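Local structure of Iron(III) ABC transporter, periplasmic iron-compound-binding protein (Vibrio cholerae, 3TEF) at residues A[25-37]-A[258-270]. The protein probably binds ferric catecholate siderophores in the periplasm and delivers them to an ABC transporter for iron uptake. Residues are numbered along the deposited sequence; the frame is centred on the assembly and turned at random.
Sequences IGVGALDAIDSFG and NAWYIAISGVKAT
Asp-31, a buried residue of helix 27-35, puts its carboxylate against the first turn of helix 267-279, whose amides have no partner one turn earlier in the helix. Its CB lies over the CA of Gly-266, the N-cap residue of that helix. With CG anti to the backbone N (chi1 172°), the carboxylate swings across to those amides, CG resting 3.4 Å from Val-267 N. OD1 accepts the N-H of Lys-268 at 2.9 Å and 157°; OD2 takes that of Ala-269 at 3.0 Å, the bond more bent. Each oxygen uses its syn lone pair, and because the bonds end on different oxygens they restrict the carboxylate's rotation; the positive end of the helix dipole probably favours its negative charge. Gly-266 CA lies 3.4 Å from OD2, a close approach that suits glycine.

Small residues bring the backbones together elsewhere: the CA atoms of Gly-28 and Ala-263 lie 3.5 Å apart, and Gly-28 CA makes a CA-H...O contact with Ile-264 O. Val-27 sets CG2 on Ile-262 CG2 (3.6 Å) and CG1 on Ala-263 CB, while one water joins Val-27 N to Ile-262 O. At the other end, Val-267 sets CB against Ser-35 CB and reaches the Phe-36 ring with CG2, 3.6 Å from Phe-36 CE2. Ser-35 turns OG back to Asp-31 O (2.7 Å).

The contact ties helix 27-35, which follows strand 22-25 of the N-terminal parallel sheet, to the C-terminal end of this solute-binding protein. Helix 113-128 packs on Ala-32 and Val-267, helix 131-154 on Phe-36 and Val-267.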
loop_
_atom_site.group_PDB
_atom_site.type_symbol
_atom_site.label_atom_id
_atom_site.label_comp_id
_atom_site.label_asym_id
_atom_site.label_seq_id
_atom_site.Cartn_x
_atom_site.Cartn_y
_atom_site.Cartn_z
ATOM N N ILE A 25 -1.007 7.971 -11.544
ATOM C CA ILE A 25 0.106 8.328 -10.675
ATOM C C ILE A 25 0.016 7.471 -9.408
ATOM O O ILE A 25 -1.049 7.377 -8.796
ATOM C CB ILE A 25 0.060 9.811 -10.311
ATOM C CG1 ILE A 25 0.264 10.640 -11.587
ATOM C CG2 ILE A 25 1.150 10.130 -9.301
ATOM C CD1 ILE A 25 0.022 12.129 -11.399
ATOM N N GLY A 26 1.120 6.831 -9.028
ATOM C CA GLY A 26 1.116 5.956 -7.862
ATOM C C GLY A 26 1.223 4.486 -8.259
ATOM O O GLY A 26 0.556 4.037 -9.193
ATOM N N VAL A 27 2.031 3.735 -7.523
ATOM C CA VAL A 27 2.273 2.328 -7.845
ATOM C C VAL A 27 1.094 1.445 -7.476
ATOM O O VAL A 27 0.832 0.447 -8.143
ATOM C CB VAL A 27 3.553 1.822 -7.165
ATOM C CG1 VAL A 27 3.807 0.344 -7.513
ATOM C CG2 VAL A 27 4.736 2.694 -7.572
ATOM N N GLY A 28 0.371 1.805 -6.411
ATOM C CA GLY A 28 -0.759 0.995 -5.998
ATOM C C GLY A 28 -1.894 1.086 -7.003
ATOM O O GLY A 28 -2.517 0.072 -7.345
ATOM N N ALA A 29 -2.163 2.312 -7.458
ATOM C CA ALA A 29 -3.158 2.562 -8.496
ATOM C C ALA A 29 -2.782 1.828 -9.792
ATOM O O ALA A 29 -3.615 1.163 -10.406
ATOM C CB ALA A 29 -3.296 4.058 -8.750
ATOM N N LEU A 30 -1.517 1.931 -10.182
ATOM C CA LEU A 30 -1.046 1.248 -11.393
ATOM C C LEU A 30 -1.174 -0.289 -11.279
ATOM O O LEU A 30 -1.651 -0.960 -12.204
ATOM C CB LEU A 30 0.392 1.681 -11.711
ATOM C CG LEU A 30 0.996 1.134 -13.011
ATOM C CD1 LEU A 30 0.103 1.409 -14.207
ATOM C CD2 LEU A 30 2.370 1.754 -13.226
ATOM N N ASP A 31 -0.770 -0.840 -10.134
ATOM C CA ASP A 31 -0.950 -2.261 -9.822
ATOM C C ASP A 31 -2.403 -2.699 -10.028
ATOM O O ASP A 31 -2.676 -3.622 -10.792
ATOM C CB ASP A 31 -0.473 -2.500 -8.381
ATOM C CG ASP A 31 -0.763 -3.889 -7.847
ATOM O OD1 ASP A 31 -1.648 -4.634 -8.343
ATOM O OD2 ASP A 31 -0.100 -4.218 -6.853
ATOM N N ALA A 32 -3.352 -2.039 -9.364
ATOM C CA ALA A 32 -4.731 -2.508 -9.464
ATOM C C ALA A 32 -5.276 -2.315 -10.878
ATOM O O ALA A 32 -5.951 -3.189 -11.429
ATOM C CB ALA A 32 -5.621 -1.809 -8.422
ATOM N N ILE A 33 -4.942 -1.186 -11.487
ATOM C CA ILE A 33 -5.424 -0.884 -12.833
ATOM C C ILE A 33 -4.886 -1.900 -13.854
ATOM O O ILE A 33 -5.648 -2.499 -14.611
ATOM C CB ILE A 33 -5.123 0.581 -13.226
ATOM C CG1 ILE A 33 -6.119 1.509 -12.511
ATOM C CG2 ILE A 33 -5.202 0.762 -14.729
ATOM C CD1 ILE A 33 -5.796 2.989 -12.603
ATOM N N ASP A 34 -3.585 -2.123 -13.843
ATOM C CA ASP A 34 -3.014 -3.132 -14.722
ATOM C C ASP A 34 -3.568 -4.533 -14.430
ATOM O O ASP A 34 -3.881 -5.280 -15.353
ATOM C CB ASP A 34 -1.491 -3.116 -14.642
ATOM C CG ASP A 34 -0.865 -4.180 -15.511
ATOM O OD1 ASP A 34 -0.754 -3.955 -16.729
ATOM O OD2 ASP A 34 -0.503 -5.236 -14.964
ATOM N N SER A 35 -3.691 -4.881 -13.150
ATOM C CA SER A 35 -4.163 -6.205 -12.744
ATOM C C SER A 35 -5.555 -6.528 -13.289
ATOM O O SER A 35 -5.854 -7.690 -13.616
ATOM C CB SER A 35 -4.161 -6.345 -11.219
ATOM O OG SER A 35 -2.844 -6.285 -10.706
ATOM N N PHE A 36 -6.399 -5.507 -13.376
ATOM C CA PHE A 36 -7.765 -5.674 -13.872
ATOM C C PHE A 36 -7.854 -5.492 -15.392
ATOM O O PHE A 36 -8.942 -5.473 -15.965
ATOM C CB PHE A 36 -8.749 -4.759 -13.119
ATOM C CG PHE A 36 -9.093 -5.254 -11.735
ATOM C CD1 PHE A 36 -9.624 -6.526 -11.558
ATOM C CD2 PHE A 36 -8.890 -4.457 -10.621
ATOM C CE1 PHE A 36 -9.934 -6.989 -10.290
ATOM C CE2 PHE A 36 -9.189 -4.913 -9.354
ATOM C CZ PHE A 36 -9.719 -6.178 -9.187
ATOM N N GLY A 37 -6.697 -5.373 -16.038
ATOM C CA GLY A 37 -6.626 -5.455 -17.484
ATOM C C GLY A 37 -6.730 -4.148 -18.236
ATOM O O GLY A 37 -6.952 -4.138 -19.443
ATOM N N ASN A 258 7.543 -3.025 -1.299
ATOM C CA ASN A 258 6.629 -2.549 -2.324
ATOM C C ASN A 258 5.170 -2.789 -1.936
ATOM O O ASN A 258 4.333 -1.892 -2.021
ATOM C CB ASN A 258 6.898 -3.223 -3.670
ATOM C CG ASN A 258 5.846 -2.869 -4.701
ATOM O OD1 ASN A 258 5.831 -1.751 -5.218
ATOM N ND2 ASN A 258 4.931 -3.805 -4.973
ATOM N N ALA A 259 4.869 -4.009 -1.515
ATOM C CA ALA A 259 3.485 -4.383 -1.285
ATOM C C ALA A 259 2.860 -3.595 -0.134
ATOM O O ALA A 259 1.706 -3.191 -0.227
ATOM C CB ALA A 259 3.357 -5.869 -1.018
ATOM N N TRP A 260 3.618 -3.410 0.950
ATOM C CA TRP A 260 3.064 -2.814 2.178
ATOM C C TRP A 260 3.164 -1.295 2.248
ATOM O O TRP A 260 2.344 -0.643 2.900
ATOM C CB TRP A 260 3.751 -3.402 3.418
ATOM C CG TRP A 260 3.433 -4.853 3.677
ATOM C CD1 TRP A 260 3.996 -5.936 3.059
ATOM C CD2 TRP A 260 2.509 -5.382 4.641
ATOM N NE1 TRP A 260 3.464 -7.096 3.559
ATOM C CE2 TRP A 260 2.550 -6.783 4.535
ATOM C CE3 TRP A 260 1.631 -4.799 5.567
ATOM C CZ2 TRP A 260 1.760 -7.621 5.327
ATOM C CZ3 TRP A 260 0.859 -5.627 6.357
ATOM C CH2 TRP A 260 0.925 -7.022 6.231
ATOM N N TYR A 261 4.165 -0.735 1.577
ATOM C CA TYR A 261 4.502 0.667 1.770
ATOM C C TYR A 261 4.302 1.507 0.500
ATOM O O TYR A 261 3.800 2.625 0.553
ATOM C CB TYR A 261 5.944 0.766 2.282
ATOM C CG TYR A 261 6.403 2.182 2.550
ATOM C CD1 TYR A 261 5.903 2.902 3.627
ATOM C CD2 TYR A 261 7.340 2.789 1.728
ATOM C CE1 TYR A 261 6.325 4.210 3.874
ATOM C CE2 TYR A 261 7.774 4.093 1.966
ATOM C CZ TYR A 261 7.262 4.789 3.037
ATOM O OH TYR A 261 7.695 6.075 3.267
ATOM N N ILE A 262 4.691 0.952 -0.643
ATOM C CA ILE A 262 4.646 1.683 -1.909
ATOM C C ILE A 262 3.330 1.518 -2.668
ATOM O O ILE A 262 2.666 2.503 -3.002
ATOM C CB ILE A 262 5.809 1.268 -2.851
ATOM C CG1 ILE A 262 7.175 1.564 -2.202
ATOM C CG2 ILE A 262 5.672 1.956 -4.214
ATOM C CD1 ILE A 262 7.466 3.030 -1.998
ATOM N N ALA A 263 2.951 0.274 -2.933
ATOM C CA ALA A 263 1.872 -0.027 -3.866
ATOM C C ALA A 263 0.567 -0.156 -3.107
ATOM O O ALA A 263 -0.110 -1.189 -3.141
ATOM C CB ALA A 263 2.179 -1.325 -4.634
ATOM N N ILE A 264 0.216 0.921 -2.421
ATOM C CA ILE A 264 -0.922 0.907 -1.507
ATOM C C ILE A 264 -2.220 0.490 -2.194
ATOM O O ILE A 264 -2.633 1.077 -3.195
ATOM C CB ILE A 264 -1.082 2.286 -0.870
ATOM C CG1 ILE A 264 0.140 2.603 0.003
ATOM C CG2 ILE A 264 -2.384 2.360 -0.081
ATOM C CD1 ILE A 264 0.261 4.083 0.372
ATOM N N SER A 265 -2.858 -0.532 -1.633
ATOM C CA SER A 265 -4.127 -1.049 -2.127
ATOM C C SER A 265 -4.043 -1.728 -3.502
ATOM O O SER A 265 -5.062 -1.994 -4.133
ATOM C CB SER A 265 -5.222 0.028 -2.099
ATOM O OG SER A 265 -5.540 0.392 -0.756
ATOM N N GLY A 266 -2.830 -2.047 -3.953
ATOM C CA GLY A 266 -2.699 -2.772 -5.198
ATOM C C GLY A 266 -3.317 -4.152 -5.082
ATOM O O GLY A 266 -3.464 -4.686 -3.979
ATOM N N VAL A 267 -3.681 -4.732 -6.219
ATOM C CA VAL A 267 -4.124 -6.131 -6.238
ATOM C C VAL A 267 -2.970 -7.096 -5.926
ATOM O O VAL A 267 -3.045 -7.882 -4.968
ATOM C CB VAL A 267 -4.840 -6.472 -7.558
ATOM C CG1 VAL A 267 -5.096 -7.983 -7.686
ATOM C CG2 VAL A 267 -6.141 -5.658 -7.677
ATOM N N LYS A 268 -1.893 -7.014 -6.700
ATOM C CA LYS A 268 -0.730 -7.866 -6.457
ATOM C C LYS A 268 -0.145 -7.553 -5.088
ATOM O O LYS A 268 0.308 -8.446 -4.376
ATOM C CB LYS A 268 0.345 -7.661 -7.527
ATOM C CG LYS A 268 -0.134 -7.881 -8.951
ATOM C CD LYS A 268 -0.726 -9.248 -9.131
ATOM C CE LYS A 268 -1.005 -9.537 -10.598
ATOM N NZ LYS A 268 -1.164 -11.002 -10.838
ATOM N N ALA A 269 -0.184 -6.274 -4.710
ATOM C CA ALA A 269 0.340 -5.863 -3.421
ATOM C C ALA A 269 -0.400 -6.550 -2.289
ATOM O O ALA A 269 0.214 -7.076 -1.357
ATOM C CB ALA A 269 0.248 -4.328 -3.278
ATOM N N THR A 270 -1.724 -6.569 -2.388
ATOM C CA THR A 270 -2.549 -7.139 -1.338
ATOM C C THR A 270 -2.354 -8.645 -1.287
ATOM O O THR A 270 -2.294 -9.227 -0.213
ATOM C CB THR A 270 -4.027 -6.774 -1.523
ATOM O OG1 THR A 270 -4.161 -5.350 -1.473
ATOM C CG2 THR A 270 -4.860 -7.400 -0.417
HETATM O O HOH W 1 3.059 4.635 -4.938
#